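Local coordinates for geranyltranstransferase (Marinomonas sp. MED121, PDB 4F62), which probably condenses isopentenyl diphosphate with allylic diphosphates to build short isoprenoid chains, as in farnesyl-diphosphate synthases, at residues 9-21 with 63-76. Sequence-based numbering, arbitrary orientation.
Sequences STYTQSRVDQYLE and ISSLTDASAAALES
V16 CG2 packs on A71 and A72, and L20 CD2 on A72, where two helices of the all-α isoprenoid synthase fold meet nearly perpendicularly, their axes 9.6 Å apart. Small alanines let the crossing close: the CB of A72 lies 3.7 Å from L20 CD2. This side is buried, and L125 of helix 108-126 also touches A72. Toward the start of helix 65-76 one long polar side chain, R15, spans the contact; R15, Y11 and I63 are partly exposed, and Y11 CE2 stays 4.4 Å from I63 CD1. A chi1 of -175° swings CG of R15 away from the backbone nitrogen, and the extended chain grips the buried D68 carboxylate side-on; NE meets OD1 of D68 at 2.8 Å through the syn lone pair, while NH2 approaches OD2 on the syn side but out of the carboxylate plane. D68 OD1 also bonds to Y54, and R15 NH1 donates to Y11 OH, which helps fix the guanidinium's rotation. I63 CG2 lies over one guanidinium face, offset toward its rim. Replacing R15 by alanine is likely to leave D68 without its charge partner. Flat Y19 serves both parts: its edge meets A72 CB, its face D68 CB in a CH-pi contact, 3.6 Å from the ring centroid.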
ATOM      1  N   SER A   9      -4.302  10.645 -26.124  1.00 41.45           N
ATOM      2  CA  SER A   9      -4.919  10.866 -24.813  1.00 42.13           C
ATOM      3  C   SER A   9      -6.266  10.136 -24.732  1.00 37.13           C
ATOM      4  O   SER A   9      -6.582   9.502 -23.732  1.00 40.69           O
ATOM      5  CB  SER A   9      -5.098  12.373 -24.525  1.00 47.43           C
ATOM      6  OG  SER A   9      -6.020  12.948 -25.426  1.00 54.94           O
ATOM      7  N   THR A  10      -7.055  10.233 -25.791  1.00 42.17           N
ATOM      8  CA  THR A  10      -8.309   9.489 -25.854  1.00 49.02           C
ATOM      9  C   THR A  10      -8.065   7.978 -25.697  1.00 47.35           C
ATOM     10  O   THR A  10      -8.713   7.315 -24.886  1.00 43.86           O
ATOM     11  CB  THR A  10      -9.038   9.767 -27.174  1.00 45.99           C
ATOM     12  OG1 THR A  10      -9.336  11.164 -27.262  1.00 55.50           O
ATOM     13  CG2 THR A  10     -10.342   8.966 -27.266  1.00 51.64           C
ATOM     14  N   TYR A  11      -7.112   7.442 -26.454  1.00 47.29           N
ATOM     15  CA  TYR A  11      -6.799   6.008 -26.385  1.00 46.57           C
ATOM     16  C   TYR A  11      -6.404   5.554 -24.976  1.00 48.06           C
ATOM     17  O   TYR A  11      -6.974   4.590 -24.436  1.00 40.21           O
ATOM     18  CB  TYR A  11      -5.706   5.636 -27.406  1.00 49.60           C
ATOM     19  CG  TYR A  11      -5.262   4.183 -27.318  1.00 44.54           C
ATOM     20  CD1 TYR A  11      -5.978   3.171 -27.953  1.00 43.10           C
ATOM     21  CD2 TYR A  11      -4.130   3.831 -26.601  1.00 44.88           C
ATOM     22  CE1 TYR A  11      -5.568   1.837 -27.863  1.00 53.46           C
ATOM     23  CE2 TYR A  11      -3.718   2.508 -26.495  1.00 47.31           C
ATOM     24  CZ  TYR A  11      -4.436   1.518 -27.130  1.00 49.75           C
ATOM     25  OH  TYR A  11      -4.021   0.212 -27.017  1.00 50.74           O
ATOM     26  N   THR A  12      -5.430   6.240 -24.379  1.00 41.98           N
ATOM     27  CA  THR A  12      -4.908   5.817 -23.082  1.00 40.82           C
ATOM     28  C   THR A  12      -5.882   6.048 -21.926  1.00 40.38           C
ATOM     29  O   THR A  12      -5.938   5.255 -20.984  1.00 43.37           O
ATOM     30  CB  THR A  12      -3.544   6.480 -22.769  1.00 42.32           C
ATOM     31  OG1 THR A  12      -3.687   7.894 -22.843  1.00 47.47           O
ATOM     32  CG2 THR A  12      -2.516   6.055 -23.797  1.00 46.24           C
ATOM     33  N   GLN A  13      -6.614   7.153 -21.973  1.00 41.33           N
ATOM     34  CA  GLN A  13      -7.642   7.408 -20.969  1.00 42.90           C
ATOM     35  C   GLN A  13      -8.733   6.326 -21.007  1.00 43.29           C
ATOM     36  O   GLN A  13      -9.090   5.784 -19.971  1.00 42.93           O
ATOM     37  CB  GLN A  13      -8.236   8.820 -21.148  1.00 43.47           C
ATOM     38  CG  GLN A  13      -7.282   9.937 -20.672  1.00 42.63           C
ATOM     39  CD  GLN A  13      -7.633  11.333 -21.203  1.00 55.73           C
ATOM     40  OE1 GLN A  13      -8.551  11.505 -22.020  1.00 57.63           O
ATOM     41  NE2 GLN A  13      -6.887  12.338 -20.742  1.00 56.27           N
ATOM     42  N   SER A  14      -9.260   6.029 -22.199  1.00 38.77           N
ATOM     43  CA  SER A  14     -10.225   4.941 -22.357  1.00 44.41           C
ATOM     44  C   SER A  14      -9.617   3.626 -21.872  1.00 45.32           C
ATOM     45  O   SER A  14     -10.253   2.855 -21.147  1.00 44.76           O
ATOM     46  CB  SER A  14     -10.654   4.792 -23.814  1.00 42.90           C
ATOM     47  OG  SER A  14     -11.248   5.994 -24.275  1.00 65.56           O
ATOM     48  N   ARG A  15      -8.373   3.381 -22.262  1.00 42.78           N
ATOM     49  CA  ARG A  15      -7.721   2.128 -21.918  1.00 44.54           C
ATOM     50  C   ARG A  15      -7.540   1.964 -20.406  1.00 45.84           C
ATOM     51  O   ARG A  15      -7.906   0.919 -19.844  1.00 42.70           O
ATOM     52  CB  ARG A  15      -6.382   1.971 -22.662  1.00 44.96           C
ATOM     53  CG  ARG A  15      -5.721   0.616 -22.430  1.00 43.43           C
ATOM     54  CD  ARG A  15      -4.513   0.358 -23.318  1.00 44.77           C
ATOM     55  NE  ARG A  15      -3.844  -0.873 -22.895  1.00 47.88           N
ATOM     56  CZ  ARG A  15      -3.277  -1.752 -23.715  1.00 45.20           C
ATOM     57  NH1 ARG A  15      -3.277  -1.539 -25.021  1.00 42.84           N
ATOM     58  NH2 ARG A  15      -2.712  -2.850 -23.221  1.00 43.06           N
ATOM     59  N   VAL A  16      -6.995   2.973 -19.725  1.00 40.35           N
ATOM     60  CA  VAL A  16      -6.772   2.806 -18.285  1.00 38.24           C
ATOM     61  C   VAL A  16      -8.093   2.788 -17.505  1.00 40.35           C
ATOM     62  O   VAL A  16      -8.217   2.076 -16.508  1.00 43.64           O
ATOM     63  CB  VAL A  16      -5.741   3.818 -17.693  1.00 37.43           C
ATOM     64  CG1 VAL A  16      -6.325   5.234 -17.605  1.00 37.02           C
ATOM     65  CG2 VAL A  16      -5.251   3.351 -16.316  1.00 35.33           C
ATOM     66  N   ASP A  17      -9.078   3.554 -17.969  1.00 40.53           N
ATOM     67  CA  ASP A  17     -10.375   3.606 -17.302  1.00 43.93           C
ATOM     68  C   ASP A  17     -11.121   2.267 -17.345  1.00 44.84           C
ATOM     69  O   ASP A  17     -11.620   1.800 -16.324  1.00 45.71           O
ATOM     70  CB  ASP A  17     -11.248   4.717 -17.890  1.00 47.33           C
ATOM     71  CG  ASP A  17     -10.781   6.111 -17.473  1.00 57.56           C
ATOM     72  OD1 ASP A  17      -9.826   6.210 -16.670  1.00 51.95           O
ATOM     73  OD2 ASP A  17     -11.380   7.099 -17.948  1.00 61.91           O
ATOM     74  N   GLN A  18     -11.210   1.669 -18.529  1.00 41.79           N
ATOM     75  CA  GLN A  18     -11.803   0.339 -18.666  1.00 49.05           C
ATOM     76  C   GLN A  18     -11.063  -0.697 -17.822  1.00 46.62           C
ATOM     77  O   GLN A  18     -11.681  -1.561 -17.201  1.00 46.35           O
ATOM     78  CB  GLN A  18     -11.800  -0.115 -20.124  1.00 54.26           C
ATOM     79  CG  GLN A  18     -12.948   0.402 -20.956  1.00 78.85           C
ATOM     80  CD  GLN A  18     -12.853  -0.071 -22.397  1.00 94.12           C
ATOM     81  OE1 GLN A  18     -13.369  -1.136 -22.748  1.00100.11           O
ATOM     82  NE2 GLN A  18     -12.171   0.710 -23.234  1.00 94.22           N
ATOM     83  N   TYR A  19      -9.738  -0.621 -17.807  1.00 41.83           N
ATOM     84  CA  TYR A  19      -8.941  -1.605 -17.089  1.00 43.67           C
ATOM     85  C   TYR A  19      -9.133  -1.471 -15.576  1.00 47.03           C
ATOM     86  O   TYR A  19      -9.298  -2.464 -14.876  1.00 45.54           O
ATOM     87  CB  TYR A  19      -7.466  -1.442 -17.458  1.00 43.76           C
ATOM     88  CG  TYR A  19      -6.538  -2.445 -16.821  1.00 44.90           C
ATOM     89  CD1 TYR A  19      -6.350  -3.702 -17.386  1.00 46.38           C
ATOM     90  CD2 TYR A  19      -5.824  -2.126 -15.672  1.00 42.24           C
ATOM     91  CE1 TYR A  19      -5.483  -4.615 -16.814  1.00 40.73           C
ATOM     92  CE2 TYR A  19      -4.964  -3.035 -15.085  1.00 43.09           C
ATOM     93  CZ  TYR A  19      -4.793  -4.271 -15.655  1.00 40.82           C
ATOM     94  OH  TYR A  19      -3.930  -5.180 -15.079  1.00 45.16           O
ATOM     95  N   LEU A  20      -9.112  -0.239 -15.074  1.00 43.84           N
ATOM     96  CA  LEU A  20      -9.403   0.003 -13.660  1.00 44.00           C
ATOM     97  C   LEU A  20     -10.772  -0.579 -13.289  1.00 46.17           C
ATOM     98  O   LEU A  20     -10.896  -1.296 -12.294  1.00 42.57           O
ATOM     99  CB  LEU A  20      -9.344   1.502 -13.329  1.00 39.53           C
ATOM    100  CG  LEU A  20      -7.953   2.108 -13.171  1.00 36.09           C
ATOM    101  CD1 LEU A  20      -8.032   3.636 -13.322  1.00 35.76           C
ATOM    102  CD2 LEU A  20      -7.350   1.706 -11.807  1.00 34.08           C
ATOM    103  N   GLU A  21     -11.781  -0.287 -14.113  1.00 43.93           N
ATOM    104  CA  GLU A  21     -13.137  -0.768 -13.896  1.00 46.21           C
ATOM    105  C   GLU A  21     -13.196  -2.284 -13.821  1.00 51.37           C
ATOM    106  O   GLU A  21     -13.860  -2.845 -12.946  1.00 54.17           O
ATOM    107  CB  GLU A  21     -14.064  -0.285 -15.022  1.00 60.02           C
ATOM    108  CG  GLU A  21     -15.192   0.609 -14.556  1.00 77.68           C
ATOM    109  CD  GLU A  21     -16.128  -0.078 -13.577  1.00 89.45           C
ATOM    110  OE1 GLU A  21     -16.542   0.575 -12.592  1.00 89.12           O
ATOM    111  OE2 GLU A  21     -16.454  -1.267 -13.796  1.00 97.66           O
ATOM    112  N   ILE A  63       3.269  -1.857 -25.533  1.00 47.35           N
ATOM    113  CA  ILE A  63       2.370  -1.812 -24.386  1.00 51.35           C
ATOM    114  C   ILE A  63       1.940  -3.241 -24.038  1.00 50.58           C
ATOM    115  O   ILE A  63       1.559  -4.017 -24.921  1.00 46.53           O
ATOM    116  CB  ILE A  63       1.124  -0.939 -24.674  1.00 44.99           C
ATOM    117  CG1 ILE A  63       1.530   0.528 -24.878  1.00 45.14           C
ATOM    118  CG2 ILE A  63       0.132  -1.054 -23.522  1.00 40.93           C
ATOM    119  CD1 ILE A  63       0.428   1.421 -25.487  1.00 38.65           C
ATOM    120  N   SER A  64       2.008  -3.582 -22.754  1.00 43.84           N
ATOM    121  CA  SER A  64       1.820  -4.952 -22.296  1.00 50.75           C
ATOM    122  C   SER A  64       0.882  -4.984 -21.107  1.00 48.47           C
ATOM    123  O   SER A  64       0.481  -3.937 -20.612  1.00 40.62           O
ATOM    124  CB  SER A  64       3.164  -5.550 -21.872  1.00 50.82           C
ATOM    125  OG  SER A  64       4.023  -5.668 -22.986  1.00 60.31           O
ATOM    126  N   SER A  65       0.552  -6.186 -20.639  1.00 42.55           N
ATOM    127  CA  SER A  65      -0.349  -6.320 -19.501  1.00 42.46           C
ATOM    128  C   SER A  65       0.210  -5.613 -18.265  1.00 42.65           C
ATOM    129  O   SER A  65      -0.538  -4.955 -17.533  1.00 42.80           O
ATOM    130  CB  SER A  65      -0.668  -7.796 -19.219  1.00 47.66           C
ATOM    131  OG  SER A  65       0.494  -8.500 -18.826  1.00 57.92           O
ATOM    132  N   LEU A  66       1.523  -5.712 -18.044  1.00 38.56           N
ATOM    133  CA  LEU A  66       2.133  -4.998 -16.917  1.00 40.20           C
ATOM    134  C   LEU A  66       2.208  -3.487 -17.143  1.00 41.61           C
ATOM    135  O   LEU A  66       2.413  -2.731 -16.195  1.00 35.02           O
ATOM    136  CB  LEU A  66       3.518  -5.562 -16.534  1.00 35.88           C
ATOM    137  CG  LEU A  66       3.523  -6.971 -15.908  1.00 48.58           C
ATOM    138  CD1 LEU A  66       4.944  -7.443 -15.612  1.00 43.79           C
ATOM    139  CD2 LEU A  66       2.697  -6.997 -14.635  1.00 47.09           C
ATOM    140  N   THR A  67       2.049  -3.031 -18.381  1.00 40.66           N
ATOM    141  CA  THR A  67       1.943  -1.584 -18.591  1.00 36.85           C
ATOM    142  C   THR A  67       0.584  -1.110 -18.084  1.00 38.39           C
ATOM    143  O   THR A  67       0.464  -0.054 -17.442  1.00 34.82           O
ATOM    144  CB  THR A  67       2.040  -1.206 -20.082  1.00 40.43           C
ATOM    145  OG1 THR A  67       3.115  -1.920 -20.704  1.00 36.20           O
ATOM    146  CG2 THR A  67       2.269   0.282 -20.225  1.00 38.90           C
ATOM    147  N   ASP A  68      -0.451  -1.884 -18.415  1.00 37.15           N
ATOM    148  CA  ASP A  68      -1.789  -1.651 -17.864  1.00 37.78           C
ATOM    149  C   ASP A  68      -1.775  -1.679 -16.338  1.00 38.98           C
ATOM    150  O   ASP A  68      -2.319  -0.779 -15.690  1.00 36.73           O
ATOM    151  CB  ASP A  68      -2.785  -2.699 -18.379  1.00 40.88           C
ATOM    152  CG  ASP A  68      -3.246  -2.415 -19.790  1.00 42.68           C
ATOM    153  OD1 ASP A  68      -3.394  -1.221 -20.148  1.00 40.26           O
ATOM    154  OD2 ASP A  68      -3.448  -3.385 -20.545  1.00 40.88           O
ATOM    155  N   ALA A  69      -1.151  -2.708 -15.765  1.00 32.77           N
ATOM    156  CA  ALA A  69      -1.071  -2.805 -14.304  1.00 35.20           C
ATOM    157  C   ALA A  69      -0.345  -1.603 -13.693  1.00 33.71           C
ATOM    158  O   ALA A  69      -0.762  -1.052 -12.662  1.00 35.89           O
ATOM    159  CB  ALA A  69      -0.395  -4.114 -13.894  1.00 34.00           C
ATOM    160  N   SER A  70       0.732  -1.165 -14.334  1.00 34.66           N
ATOM    161  CA  SER A  70       1.472   0.001 -13.822  1.00 32.98           C
ATOM    162  C   SER A  70       0.675   1.290 -13.919  1.00 35.21           C
ATOM    163  O   SER A  70       0.642   2.099 -12.967  1.00 35.22           O
ATOM    164  CB  SER A  70       2.787   0.177 -14.588  1.00 34.66           C
ATOM    165  OG  SER A  70       3.600  -0.987 -14.478  1.00 37.26           O
ATOM    166  N   ALA A  71       0.064   1.505 -15.086  1.00 36.58           N
ATOM    167  CA  ALA A  71      -0.656   2.744 -15.318  1.00 36.59           C
ATOM    168  C   ALA A  71      -1.781   2.821 -14.310  1.00 37.46           C
ATOM    169  O   ALA A  71      -2.000   3.861 -13.694  1.00 34.83           O
ATOM    170  CB  ALA A  71      -1.209   2.788 -16.744  1.00 32.17           C
ATOM    171  N   ALA A  72      -2.471   1.697 -14.122  1.00 33.65           N
ATOM    172  CA  ALA A  72      -3.601   1.640 -13.201  1.00 33.65           C
ATOM    173  C   ALA A  72      -3.143   1.804 -11.754  1.00 33.98           C
ATOM    174  O   ALA A  72      -3.801   2.493 -10.972  1.00 36.60           O
ATOM    175  CB  ALA A  72      -4.352   0.318 -13.370  1.00 33.49           C
ATOM    176  N   ALA A  73      -2.015   1.176 -11.401  1.00 31.56           N
ATOM    177  CA  ALA A  73      -1.478   1.273 -10.041  1.00 30.21           C
ATOM    178  C   ALA A  73      -1.075   2.702  -9.728  1.00 31.98           C
ATOM    179  O   ALA A  73      -1.371   3.221  -8.645  1.00 35.52           O
ATOM    180  CB  ALA A  73      -0.273   0.342  -9.843  1.00 27.77           C
ATOM    181  N   LEU A  74      -0.387   3.332 -10.673  1.00 30.85           N
ATOM    182  CA  LEU A  74       0.038   4.723 -10.497  1.00 32.32           C
ATOM    183  C   LEU A  74      -1.174   5.642 -10.347  1.00 36.69           C
ATOM    184  O   LEU A  74      -1.176   6.556  -9.518  1.00 40.96           O
ATOM    185  CB  LEU A  74       0.887   5.172 -11.694  1.00 35.57           C
ATOM    186  CG  LEU A  74       2.292   4.562 -11.696  1.00 40.51           C
ATOM    187  CD1 LEU A  74       2.861   4.581 -13.095  1.00 38.71           C
ATOM    188  CD2 LEU A  74       3.196   5.338 -10.758  1.00 40.76           C
ATOM    189  N   GLU A  75      -2.214   5.403 -11.140  1.00 33.64           N
ATOM    190  CA  GLU A  75      -3.411   6.235 -11.026  1.00 35.77           C
ATOM    191  C   GLU A  75      -4.097   6.023  -9.666  1.00 35.30           C
ATOM    192  O   GLU A  75      -4.647   6.963  -9.086  1.00 36.35           O
ATOM    193  CB  GLU A  75      -4.386   5.970 -12.187  1.00 33.53           C
ATOM    194  CG  GLU A  75      -5.577   6.914 -12.203  1.00 34.04           C
ATOM    195  CD  GLU A  75      -5.188   8.373 -12.518  1.00 42.32           C
ATOM    196  OE1 GLU A  75      -4.060   8.614 -13.001  1.00 40.40           O
ATOM    197  OE2 GLU A  75      -6.024   9.289 -12.300  1.00 44.22           O
ATOM    198  N   SER A  76      -4.040   4.794  -9.150  1.00 35.52           N
ATOM    199  CA  SER A  76      -4.646   4.492  -7.847  1.00 34.92           C
ATOM    200  C   SER A  76      -3.901   5.161  -6.712  1.00 29.91           C
ATOM    201  O   SER A  76      -4.520   5.683  -5.781  1.00 37.44           O
ATOM    202  CB  SER A  76      -4.742   2.979  -7.586  1.00 32.09           C
ATOM    203  OG  SER A  76      -5.650   2.403  -8.510  1.00 42.19           O
TER